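Local coordinates for protein SAM-dependent methyltransferase (Exiguobacterium sibiricum 255-15, PDB 3D2L) that probably transfers a methyl group from S-adenosylmethionine to an acceptor substrate that remains unidentified, at residues F180-E185 with D190-T195; T151-A156 with S160-A165; Q118-A123 with G131-D136; T208-A213 with F238-I243. One frame throughout, in Å; residues are numbered along the deposited sequence. Where two conformers were deposited one is given.

Contact 1: residues F180-E185 with D190-T195; sequences FFIEGE and DRVDET
F181 and R191 lie side by side on one face of the sheet and point the same way, the phenyl ring running along the aliphatic part of the arginine. The ring atom F181 CE1 does most of the touching, 3.8 Å from R191 CD and about as close to R191 CB. R191 holds this line because its chain is extended from CG to NE, with CG anti to the backbone N (chi1 173°). Its guanidinium is turned 58° from the phenyl plane and grips D193 of its own strand: R191 NE meets D193 OD1 at 3.0 Å within the guanidinium plane, a salt bridge on the syn side of the carboxylate. T179 supplies a second hydrogen bond to the same D193 oxygen.

The two strands form an antiparallel beta hairpin, 173-183 with 189-199, at the margin of a four-stranded sheet. F181 and R191 are a non-hydrogen-bonded pair, flanked by the hydrogen-bonded pairs F180 with V192 and I182 with D190. F180 N reaches V192 O at 2.7 Å, almost straight at 176°, and I182 N reaches D190 O at 2.7 Å.

The other face carries F180, I182, V192 and E194. I182 CD1 rests against V192 CG2 at 3.7 Å, the two side chains crossing at a slant. E194 brings OE1 to 3.8 Å from F180 CE1, carboxylate and ring planes being nearly perpendicular; that same oxygen is hydrogen-bonded to H196. F7 packs against this face with an edge-to-face ring contact to F180, and V10 of helix 9-14 touches both F180 and I182.

Contact 2: residues T151-A156 with S160-A165; sequences TYATHA and SYIWFA
Y152 turns the edge of its ring onto the face of the W163 indole, a T-shaped pair with centroids 5.3 Å apart and planes at 62°. The atom that makes the bump is Y152 CD2, poised over the middle of the indole. W163 offers that face because its CG swings anti to the backbone N (chi1 167°). Next to it on the tyrosine ring, Y152 CE2 lies 4.3 Å from A165 CB, which sits at the ring edge, while the phenol OH is hydrogen-bonded to L146 O.

Further along the same face, T154 pushes its methyl group against Y161: T154 CG2 lies 3.3 Å from Y161 CE2, a tight fit. The Y161 ring folds back over the neighbouring strand, since its CG sits between the backbone N and carbonyl carbon (chi1 71°), and T154 N lies over one ring face. L14 of helix 9-14 and L178 also touch this tyrosine.

The other face carries T151, A153, H155, S160, I162 and F164. T151 and F164 run side by side, with T151 OG1 at the ring edge, 3.3 Å from F164 CD1. A153 is a small methyl bump beside I162, A153 CB being 4.2 Å from I162 CG1. At the turn end, H155 ND1 and S160 OG share a short, straight hydrogen bond of 2.6 Å in the imidazole plane, and a water links S160 OG to A156 O.

Backbone bonds in the pairs Y152 with W163 and T154 with Y161 hold the strands in step. This is an antiparallel beta hairpin, strands 150-155 and 159-167, at one margin of the four-stranded sheet.

Contact 3: residues Q118-A123 with G131-D136; sequences QTFDSA and GKLLFD
F120 reaches from helix 113-126 down to L133 and F135 on the strand beneath, and with A123 these make a wholly buried, apolar contact. Its CB leaves the helix at a slant to the strand and rests on A213, just past the end of helix 203-212. CG stands beside the backbone N, anti to the carbonyl carbon (chi1 -66°), which swings the ring down toward the strand. CD1 is the first ring atom to land, 3.9 Å from L133 CD2. CE1 comes next, 3.9 Å from F135 CE2, and CZ ends the reach 3.8 Å from F135 CZ.

This is the helix-on-sheet packing of a Rossmann-like methyltransferase domain: helix 113-126 precedes strand 131-138 in the chain, with the short strand 127-128 between them, and lies against the sheet to which 131-138 belongs. The helix segment runs at 149° to the strand segment, their axes 10.5 Å apart at the closest, and side chains bridge the gap.

The two phenyl planes are 30° apart, with centroids separated by 5.5 Å. They are slid so far past one another that they hardly overlap, and the contact is made by their outer atoms. F135 lifts its ring toward the helix with CG placed between the backbone N and the carbonyl carbon, and it also stacks with F238 of the adjoining strand.

L133 takes a second partner from the helix, one turn after F120: its CD2 lies 4.2 Å from A123 CB. That one methyl therefore sits against both residues. I100 touches A123 and L133, and L210 of helix 203-212 touches F120, L133 and F135.

Contact 4: residues T208-A213 with F238-I243; sequences TWLREA and FVAEKI
L210 sends its CG anti to the carbonyl carbon (chi1 -75°), and with chi2 near trans (163°) the two methyls part to meet different residues of strand 235-242. CD1 goes to F238, where it lies 4.1 Å from F238 CD2. CD2 goes to A240, 4.2 Å from A240 CB. One branched side chain thus touches two residues that project from the same side of the strand, with V239 between them turned away from the helix.

F238 has the same kind of first torsion (chi1 -69°), its CG also beside the backbone N. The leucine and the phenylalanine cross at a slant, so a methyl meets the ring at CD2. Neighbours from the sheet also pack on this phenylalanine: V137 and V220 touch it from strands 131-138 and 215-222. A240 gives a low, smooth patch for the leucine methyl, and F215 packs against it as well.

The helix side belongs to 203-212, which lies over the antiparallel end of the seven-stranded sheet, where 235-242 is set between 131-138 and 215-222. L210 also touches V217 of strand 215-222 and reaches strand 131-138, and so spans all three of these strands. Beside it W209 leans on V116 and F120 of helix 113-126, tying the two helices together on this face.

The three touching residues are buried, and their side chains contain nothing but carbon and hydrogen. Their contribution is therefore dispersion and the exclusion of water, with shape rather than directed bonding setting how the helix sits on the strand.

Along the chain the order is contact 3, contact 2, contact 1, contact 4. Contacts 1 and 2 are the two hairpins of the four-stranded antiparallel sheet, their centres 12 Å apart; they join where strands 159-167 and 173-183 run side by side, with F181 N probably hydrogen-bonded to S160 O. Contacts 3 and 4 lie together on the opposite side of the chain's centre from contacts 1 and 2, their centres about 7 Å apart, on neighbouring strands 131-138 and 235-242 of the seven-stranded sheet. Contacts 1 and 4 are about 40 Å apart between centres. The small sheet is thus inserted between strands 131-138 and 215-222 of the Rossmann-like domain, after which the chain completes it.

Contact 1: residues F180-E185 with D190-T195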
# COMPACT_ATOMS: atom_id res chain seq x y z
N PHE A 180 12.07 -15.24 -7.11
CA PHE A 180 13.00 -14.27 -7.71
C PHE A 180 14.29 -14.98 -8.04
O PHE A 180 14.75 -15.81 -7.26
CB PHE A 180 13.32 -13.11 -6.74
CG PHE A 180 12.12 -12.25 -6.41
CD1 PHE A 180 11.29 -12.59 -5.34
CD2 PHE A 180 11.78 -11.18 -7.23
CE1 PHE A 180 10.15 -11.83 -5.05
CE2 PHE A 180 10.64 -10.41 -6.94
CZ PHE A 180 9.83 -10.75 -5.86
N PHE A 181 14.85 -14.68 -9.21
CA PHE A 181 16.17 -15.14 -9.60
C PHE A 181 16.97 -13.87 -9.66
O PHE A 181 16.74 -13.03 -10.53
CB PHE A 181 16.18 -15.88 -10.93
CG PHE A 181 15.51 -17.19 -10.86
CD1 PHE A 181 16.15 -18.26 -10.29
CD2 PHE A 181 14.21 -17.33 -11.32
CE1 PHE A 181 15.51 -19.48 -10.19
CE2 PHE A 181 13.56 -18.54 -11.24
CZ PHE A 181 14.21 -19.62 -10.67
N ILE A 182 17.88 -13.71 -8.70
CA ILE A 182 18.69 -12.52 -8.57
C ILE A 182 20.09 -12.82 -9.07
O ILE A 182 20.73 -13.79 -8.62
CB ILE A 182 18.80 -12.01 -7.10
CG1 ILE A 182 17.42 -11.84 -6.47
CG2 ILE A 182 19.58 -10.70 -7.04
CD1 ILE A 182 16.88 -13.07 -5.85
N GLU A 183 20.57 -11.96 -9.97
CA GLU A 183 21.88 -12.09 -10.56
C GLU A 183 22.92 -11.69 -9.54
O GLU A 183 22.77 -10.67 -8.89
CB GLU A 183 22.01 -11.16 -11.77
CG GLU A 183 23.24 -11.45 -12.63
CD GLU A 183 23.39 -10.46 -13.78
OE1 GLU A 183 22.77 -9.38 -13.71
OE2 GLU A 183 24.10 -10.78 -14.75
N GLY A 184 23.98 -12.49 -9.41
CA GLY A 184 25.07 -12.19 -8.49
C GLY A 184 26.21 -11.53 -9.24
O GLY A 184 26.18 -11.40 -10.47
N GLU A 185 27.23 -11.13 -8.47
CA GLU A 185 28.44 -10.50 -9.02
C GLU A 185 29.09 -11.34 -10.11
O GLU A 185 29.66 -10.80 -11.05
CB GLU A 185 29.46 -10.20 -7.91
N ASP A 190 20.85 -16.41 -7.87
CA ASP A 190 20.42 -16.85 -6.56
C ASP A 190 18.90 -16.75 -6.52
O ASP A 190 18.33 -15.74 -6.91
CB ASP A 190 21.08 -15.98 -5.51
CG ASP A 190 22.55 -16.17 -5.49
OD1 ASP A 190 22.96 -17.20 -4.94
OD2 ASP A 190 23.28 -15.31 -6.06
N ARG A 191 18.28 -17.84 -6.08
CA ARG A 191 16.85 -17.96 -6.04
C ARG A 191 16.33 -17.63 -4.67
O ARG A 191 16.94 -17.99 -3.66
CB ARG A 191 16.44 -19.38 -6.47
CG ARG A 191 14.98 -19.68 -6.33
CD ARG A 191 14.63 -21.04 -6.85
NE ARG A 191 13.21 -21.27 -6.75
CZ ARG A 191 12.55 -22.28 -7.32
NH1 ARG A 191 13.18 -23.18 -8.07
NH2 ARG A 191 11.24 -22.38 -7.16
N VAL A 192 15.25 -16.86 -4.63
CA VAL A 192 14.52 -16.56 -3.38
C VAL A 192 13.03 -16.76 -3.65
O VAL A 192 12.47 -16.19 -4.58
CB VAL A 192 14.71 -15.11 -2.88
CG1 VAL A 192 13.91 -14.91 -1.57
CG2 VAL A 192 16.18 -14.82 -2.62
N ASP A 193 12.40 -17.59 -2.83
CA ASP A 193 10.96 -17.88 -2.91
C ASP A 193 10.25 -17.20 -1.74
O ASP A 193 10.71 -17.31 -0.60
CB ASP A 193 10.71 -19.39 -2.80
CG ASP A 193 11.30 -20.18 -3.96
OD1 ASP A 193 11.19 -19.74 -5.12
OD2 ASP A 193 11.84 -21.26 -3.72
N GLU A 194 9.15 -16.52 -2.02
CA GLU A 194 8.32 -15.85 -1.00
C GLU A 194 6.84 -16.12 -1.22
O GLU A 194 6.41 -16.29 -2.36
CB GLU A 194 8.50 -14.34 -1.09
CG GLU A 194 9.78 -13.85 -0.60
CD GLU A 194 9.84 -12.34 -0.60
OE1 GLU A 194 9.07 -11.72 -1.38
OE2 GLU A 194 10.66 -11.79 0.18
N THR A 195 6.06 -16.11 -0.14
CA THR A 195 4.63 -16.28 -0.23
C THR A 195 4.00 -15.08 0.47
O THR A 195 4.34 -14.76 1.59
CB THR A 195 4.15 -17.58 0.42
OG1 THR A 195 4.94 -18.66 -0.08
CG2 THR A 195 2.69 -17.84 0.09

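Contact 2: residues T151-A156 with S160-A165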
# COMPACT_ATOMS: atom_id res chain seq x y z
N THR A 151 -0.54 -16.58 -14.00
CA THR A 151 0.90 -16.56 -13.92
C THR A 151 1.45 -15.28 -14.53
O THR A 151 1.09 -14.93 -15.65
CB THR A 151 1.52 -17.76 -14.65
OG1 THR A 151 1.00 -18.96 -14.06
CG2 THR A 151 3.03 -17.75 -14.50
N TYR A 152 2.33 -14.63 -13.79
CA TYR A 152 3.00 -13.41 -14.23
C TYR A 152 4.49 -13.60 -14.13
O TYR A 152 5.00 -14.20 -13.20
CB TYR A 152 2.57 -12.22 -13.38
CG TYR A 152 1.06 -12.05 -13.39
CD1 TYR A 152 0.40 -11.63 -14.54
CD2 TYR A 152 0.30 -12.34 -12.26
CE1 TYR A 152 -0.99 -11.49 -14.57
CE2 TYR A 152 -1.09 -12.18 -12.27
CZ TYR A 152 -1.73 -11.76 -13.43
OH TYR A 152 -3.11 -11.61 -13.47
N ALA A 153 5.23 -13.06 -15.08
CA ALA A 153 6.68 -13.18 -15.03
C ALA A 153 7.31 -12.16 -15.89
O ALA A 153 6.75 -11.78 -16.91
CB ALA A 153 7.15 -14.58 -15.48
N THR A 154 8.48 -11.69 -15.46
CA THR A 154 9.24 -10.77 -16.25
C THR A 154 10.70 -10.69 -15.83
O THR A 154 11.11 -11.20 -14.78
CB THR A 154 8.60 -9.34 -16.34
OG1 THR A 154 9.12 -8.68 -17.51
CG2 THR A 154 8.85 -8.52 -15.10
N HIS A 155 11.47 -10.08 -16.70
CA HIS A 155 12.88 -9.91 -16.52
C HIS A 155 13.17 -8.41 -16.37
O HIS A 155 12.63 -7.61 -17.13
CB HIS A 155 13.65 -10.42 -17.74
CG HIS A 155 13.40 -11.86 -18.09
ND1 HIS A 155 13.85 -12.91 -17.31
CD2 HIS A 155 12.89 -12.43 -19.21
CE1 HIS A 155 13.55 -14.06 -17.90
NE2 HIS A 155 12.97 -13.79 -19.06
N ALA A 156 13.99 -8.06 -15.37
CA ALA A 156 14.47 -6.70 -15.21
C ALA A 156 15.99 -6.81 -15.29
O ALA A 156 16.52 -7.89 -15.53
CB ALA A 156 14.03 -6.11 -13.90
N SER A 160 14.80 -11.54 -12.20
CA SER A 160 13.63 -12.04 -12.94
C SER A 160 12.74 -12.68 -11.87
O SER A 160 13.23 -13.11 -10.84
CB SER A 160 14.04 -13.07 -14.00
OG SER A 160 14.96 -12.53 -14.97
N TYR A 161 11.44 -12.71 -12.11
CA TYR A 161 10.50 -13.35 -11.19
C TYR A 161 9.41 -14.11 -11.92
O TYR A 161 9.10 -13.84 -13.08
CB TYR A 161 9.82 -12.33 -10.24
CG TYR A 161 8.82 -11.40 -10.91
CD1 TYR A 161 7.51 -11.79 -11.09
CD2 TYR A 161 9.19 -10.13 -11.37
CE1 TYR A 161 6.58 -10.97 -11.71
CE2 TYR A 161 8.27 -9.29 -11.99
CZ TYR A 161 6.96 -9.72 -12.15
OH TYR A 161 6.00 -8.94 -12.77
N ILE A 162 8.87 -15.07 -11.20
CA ILE A 162 7.74 -15.88 -11.62
C ILE A 162 6.76 -15.71 -10.44
O ILE A 162 7.08 -15.98 -9.28
CB ILE A 162 8.08 -17.35 -11.84
CG1 ILE A 162 9.02 -17.49 -13.04
CG2 ILE A 162 6.81 -18.14 -12.12
CD1 ILE A 162 9.60 -18.92 -13.28
N TRP A 163 5.57 -15.26 -10.77
CA TRP A 163 4.53 -14.99 -9.80
C TRP A 163 3.24 -15.72 -10.15
O TRP A 163 2.68 -15.53 -11.22
CB TRP A 163 4.33 -13.49 -9.78
CG TRP A 163 3.11 -12.96 -9.08
CD1 TRP A 163 2.28 -13.60 -8.22
CD2 TRP A 163 2.70 -11.58 -9.07
NE1 TRP A 163 1.32 -12.75 -7.75
CE2 TRP A 163 1.56 -11.50 -8.23
CE3 TRP A 163 3.17 -10.43 -9.70
CZ2 TRP A 163 0.86 -10.30 -8.02
CZ3 TRP A 163 2.49 -9.24 -9.48
CH2 TRP A 163 1.34 -9.19 -8.65
N PHE A 164 2.83 -16.61 -9.25
CA PHE A 164 1.57 -17.32 -9.38
C PHE A 164 0.58 -16.69 -8.41
O PHE A 164 0.89 -16.52 -7.23
CB PHE A 164 1.69 -18.80 -9.01
CG PHE A 164 2.70 -19.55 -9.84
CD1 PHE A 164 2.64 -19.54 -11.22
CD2 PHE A 164 3.69 -20.31 -9.23
CE1 PHE A 164 3.58 -20.24 -11.99
CE2 PHE A 164 4.61 -21.01 -9.99
CZ PHE A 164 4.55 -20.97 -11.36
N ALA A 165 -0.60 -16.38 -8.90
CA ALA A 165 -1.64 -15.75 -8.10
C ALA A 165 -2.81 -16.69 -8.13
O ALA A 165 -3.36 -16.96 -9.20
CB ALA A 165 -1.98 -14.41 -8.68
O HOH W 1 16.74 -10.59 -15.43

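Contact 3: residues Q118-A123 with G131-D136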
# COMPACT_ATOMS: atom_id res chain seq x y z
N GLN A 118 -8.39 -2.95 13.91
CA GLN A 118 -7.23 -2.45 14.70
C GLN A 118 -6.53 -1.37 13.93
O GLN A 118 -6.11 -0.33 14.49
CB GLN A 118 -6.25 -3.61 14.98
CG GLN A 118 -6.81 -4.65 15.92
CD GLN A 118 -6.08 -5.98 15.87
OE1 GLN A 118 -4.96 -6.09 15.38
NE2 GLN A 118 -6.73 -7.02 16.41
N THR A 119 -6.34 -1.59 12.63
CA THR A 119 -5.70 -0.56 11.78
C THR A 119 -6.49 0.76 11.76
O THR A 119 -5.92 1.87 11.90
CB THR A 119 -5.39 -1.11 10.39
OG1 THR A 119 -4.56 -2.28 10.52
CG2 THR A 119 -4.67 -0.08 9.50
N PHE A 120 -7.79 0.65 11.56
CA PHE A 120 -8.64 1.84 11.53
C PHE A 120 -8.69 2.60 12.85
O PHE A 120 -8.67 3.84 12.86
CB PHE A 120 -10.04 1.52 11.03
CG PHE A 120 -10.12 1.09 9.61
CD1 PHE A 120 -9.07 1.29 8.69
CD2 PHE A 120 -11.31 0.54 9.13
CE1 PHE A 120 -9.20 0.89 7.38
CE2 PHE A 120 -11.45 0.15 7.80
CZ PHE A 120 -10.41 0.34 6.92
N ASP A 121 -8.81 1.87 13.97
CA ASP A 121 -8.73 2.47 15.30
C ASP A 121 -7.40 3.18 15.53
O ASP A 121 -7.38 4.25 16.13
CB ASP A 121 -8.97 1.41 16.42
CG ASP A 121 -10.43 1.14 16.67
OD1 ASP A 121 -11.30 1.77 16.01
OD2 ASP A 121 -10.73 0.26 17.52
N SER A 122 -6.30 2.58 15.09
CA SER A 122 -4.99 3.18 15.22
C SER A 122 -4.91 4.49 14.42
O SER A 122 -4.37 5.54 14.90
CB SER A 122 -3.96 2.15 14.74
OG SER A 122 -2.70 2.71 14.55
N ALA A 123 -5.48 4.44 13.22
CA ALA A 123 -5.51 5.62 12.33
C ALA A 123 -6.30 6.74 13.02
O ALA A 123 -5.87 7.91 13.06
CB ALA A 123 -6.13 5.24 10.93
N GLY A 131 -8.88 15.19 10.11
CA GLY A 131 -7.80 14.42 9.47
C GLY A 131 -8.38 13.41 8.51
O GLY A 131 -9.45 12.88 8.74
N LYS A 132 -7.64 13.09 7.46
CA LYS A 132 -8.15 12.15 6.48
C LYS A 132 -7.41 10.84 6.48
O LYS A 132 -6.24 10.79 6.83
CB LYS A 132 -8.08 12.77 5.08
CG LYS A 132 -8.99 14.02 4.96
CD LYS A 132 -9.69 14.09 3.65
CE LYS A 132 -10.86 15.06 3.69
NZ LYS A 132 -10.39 16.44 3.99
N LEU A 133 -8.12 9.78 6.11
CA LEU A 133 -7.59 8.46 5.92
C LEU A 133 -7.92 8.10 4.48
O LEU A 133 -9.09 8.10 4.07
CB LEU A 133 -8.20 7.42 6.88
CG LEU A 133 -7.86 5.95 6.63
CD1 LEU A 133 -6.28 5.67 6.68
CD2 LEU A 133 -8.62 5.05 7.61
N LEU A 134 -6.86 7.80 3.71
CA LEU A 134 -6.96 7.43 2.31
C LEU A 134 -6.33 6.08 2.10
O LEU A 134 -5.24 5.85 2.58
CB LEU A 134 -6.20 8.42 1.43
CG LEU A 134 -6.78 9.80 1.17
CD1 LEU A 134 -6.72 10.63 2.42
CD2 LEU A 134 -5.98 10.48 0.03
N PHE A 135 -7.01 5.20 1.38
CA PHE A 135 -6.46 3.90 1.01
C PHE A 135 -7.16 3.36 -0.24
O PHE A 135 -8.30 3.70 -0.54
CB PHE A 135 -6.55 2.83 2.14
CG PHE A 135 -7.97 2.48 2.58
CD1 PHE A 135 -8.66 1.44 1.98
CD2 PHE A 135 -8.59 3.17 3.59
CE1 PHE A 135 -9.94 1.12 2.38
CE2 PHE A 135 -9.87 2.82 4.00
CZ PHE A 135 -10.54 1.82 3.39
N ASP A 136 -6.44 2.50 -0.95
CA ASP A 136 -6.97 1.83 -2.13
C ASP A 136 -6.76 0.33 -1.96
O ASP A 136 -5.71 -0.12 -1.40
CB ASP A 136 -6.33 2.33 -3.42
CG ASP A 136 -4.81 2.20 -3.40
OD1 ASP A 136 -4.13 3.01 -2.73
OD2 ASP A 136 -4.30 1.30 -4.10

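Contact 4: residues T208-A213 with F238-I243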
# COMPACT_ATOMS: atom_id res chain seq x y z
N THR A 208 -18.45 0.12 6.57
CA THR A 208 -18.96 -0.16 7.92
C THR A 208 -17.90 -0.07 8.99
O THR A 208 -18.11 0.50 10.04
CB THR A 208 -19.60 -1.58 7.97
OG1 THR A 208 -20.75 -1.56 7.13
CG2 THR A 208 -20.02 -1.93 9.38
N TRP A 209 -16.74 -0.66 8.73
CA TRP A 209 -15.63 -0.62 9.64
C TRP A 209 -15.13 0.78 9.83
O TRP A 209 -14.79 1.15 10.95
CB TRP A 209 -14.48 -1.53 9.16
CG TRP A 209 -14.76 -3.03 9.24
CD1 TRP A 209 -15.57 -3.66 10.14
CD2 TRP A 209 -14.18 -4.05 8.44
NE1 TRP A 209 -15.55 -5.02 9.92
CE2 TRP A 209 -14.69 -5.28 8.89
CE3 TRP A 209 -13.29 -4.04 7.36
CZ2 TRP A 209 -14.34 -6.48 8.29
CZ3 TRP A 209 -12.92 -5.22 6.79
CH2 TRP A 209 -13.43 -6.43 7.26
N LEU A 210 -15.03 1.55 8.75
CA LEU A 210 -14.63 2.95 8.86
C LEU A 210 -15.57 3.73 9.79
O LEU A 210 -15.10 4.44 10.66
CB LEU A 210 -14.56 3.63 7.50
CG LEU A 210 -13.32 3.26 6.66
CD1 LEU A 210 -13.53 3.64 5.17
CD2 LEU A 210 -12.01 3.84 7.28
N ARG A 211 -16.87 3.59 9.59
CA ARG A 211 -17.85 4.23 10.49
C ARG A 211 -17.71 3.74 11.94
O ARG A 211 -17.78 4.54 12.86
CB ARG A 211 -19.25 4.00 9.97
CG ARG A 211 -19.49 4.70 8.65
CD ARG A 211 -20.84 4.30 8.07
NE ARG A 211 -21.03 4.90 6.75
CZ ARG A 211 -21.88 4.45 5.83
NH1 ARG A 211 -22.63 3.38 6.04
NH2 ARG A 211 -21.97 5.10 4.68
N GLU A 212 -17.53 2.42 12.15
CA GLU A 212 -17.32 1.88 13.51
C GLU A 212 -16.06 2.50 14.16
O GLU A 212 -16.07 2.79 15.35
CB GLU A 212 -17.26 0.35 13.49
CG GLU A 212 -18.61 -0.22 13.17
CD GLU A 212 -18.64 -1.73 13.06
OE1 GLU A 212 -17.58 -2.37 12.79
OE2 GLU A 212 -19.78 -2.25 13.21
N ALA A 213 -15.04 2.83 13.34
CA ALA A 213 -13.81 3.47 13.83
C ALA A 213 -13.86 4.98 13.99
O ALA A 213 -12.86 5.63 14.32
CB ALA A 213 -12.62 3.08 12.97
N PHE A 238 -10.78 4.79 -1.28
CA PHE A 238 -11.61 5.30 -0.18
C PHE A 238 -11.00 6.54 0.39
O PHE A 238 -9.80 6.59 0.62
CB PHE A 238 -11.65 4.30 0.97
CG PHE A 238 -12.39 3.06 0.65
CD1 PHE A 238 -11.82 2.09 -0.15
CD2 PHE A 238 -13.65 2.87 1.16
CE1 PHE A 238 -12.52 0.92 -0.45
CE2 PHE A 238 -14.36 1.71 0.86
CZ PHE A 238 -13.80 0.77 0.05
N VAL A 239 -11.85 7.52 0.69
CA VAL A 239 -11.43 8.74 1.34
C VAL A 239 -12.36 8.83 2.52
O VAL A 239 -13.60 8.77 2.35
CB VAL A 239 -11.57 10.03 0.45
CG1 VAL A 239 -11.06 11.29 1.21
CG2 VAL A 239 -10.80 9.84 -0.86
N ALA A 240 -11.78 8.96 3.71
CA ALA A 240 -12.56 9.04 4.97
C ALA A 240 -12.00 10.15 5.83
O ALA A 240 -10.81 10.51 5.73
CB ALA A 240 -12.54 7.69 5.72
N GLU A 241 -12.85 10.75 6.66
CA GLU A 241 -12.40 11.84 7.52
C GLU A 241 -12.77 11.59 8.98
O GLU A 241 -13.87 11.15 9.29
CB GLU A 241 -13.01 13.13 7.02
CG GLU A 241 -12.67 14.32 7.84
CD GLU A 241 -13.27 15.55 7.26
OE1 GLU A 241 -13.00 15.81 6.07
OE2 GLU A 241 -14.01 16.25 7.99
N LYS A 242 -11.85 11.90 9.89
CA LYS A 242 -12.09 11.67 11.29
C LYS A 242 -13.16 12.64 11.77
O LYS A 242 -13.03 13.84 11.58
CB LYS A 242 -10.83 11.87 12.13
CG LYS A 242 -11.09 11.44 13.58
CD LYS A 242 -9.92 11.46 14.48
CE LYS A 242 -10.34 11.10 15.93
NZ LYS A 242 -9.13 11.24 16.76
N ILE A 243 -14.19 12.10 12.42
CA ILE A 243 -15.27 12.90 13.00
C ILE A 243 -14.71 13.54 14.29
O ILE A 243 -14.77 14.77 14.52
CB ILE A 243 -16.51 12.00 13.27
CG1 ILE A 243 -17.11 11.55 11.94
CG2 ILE A 243 -17.55 12.74 14.11
CD1 ILE A 243 -18.25 10.51 12.07
OXT ILE A 243 -14.17 12.80 15.13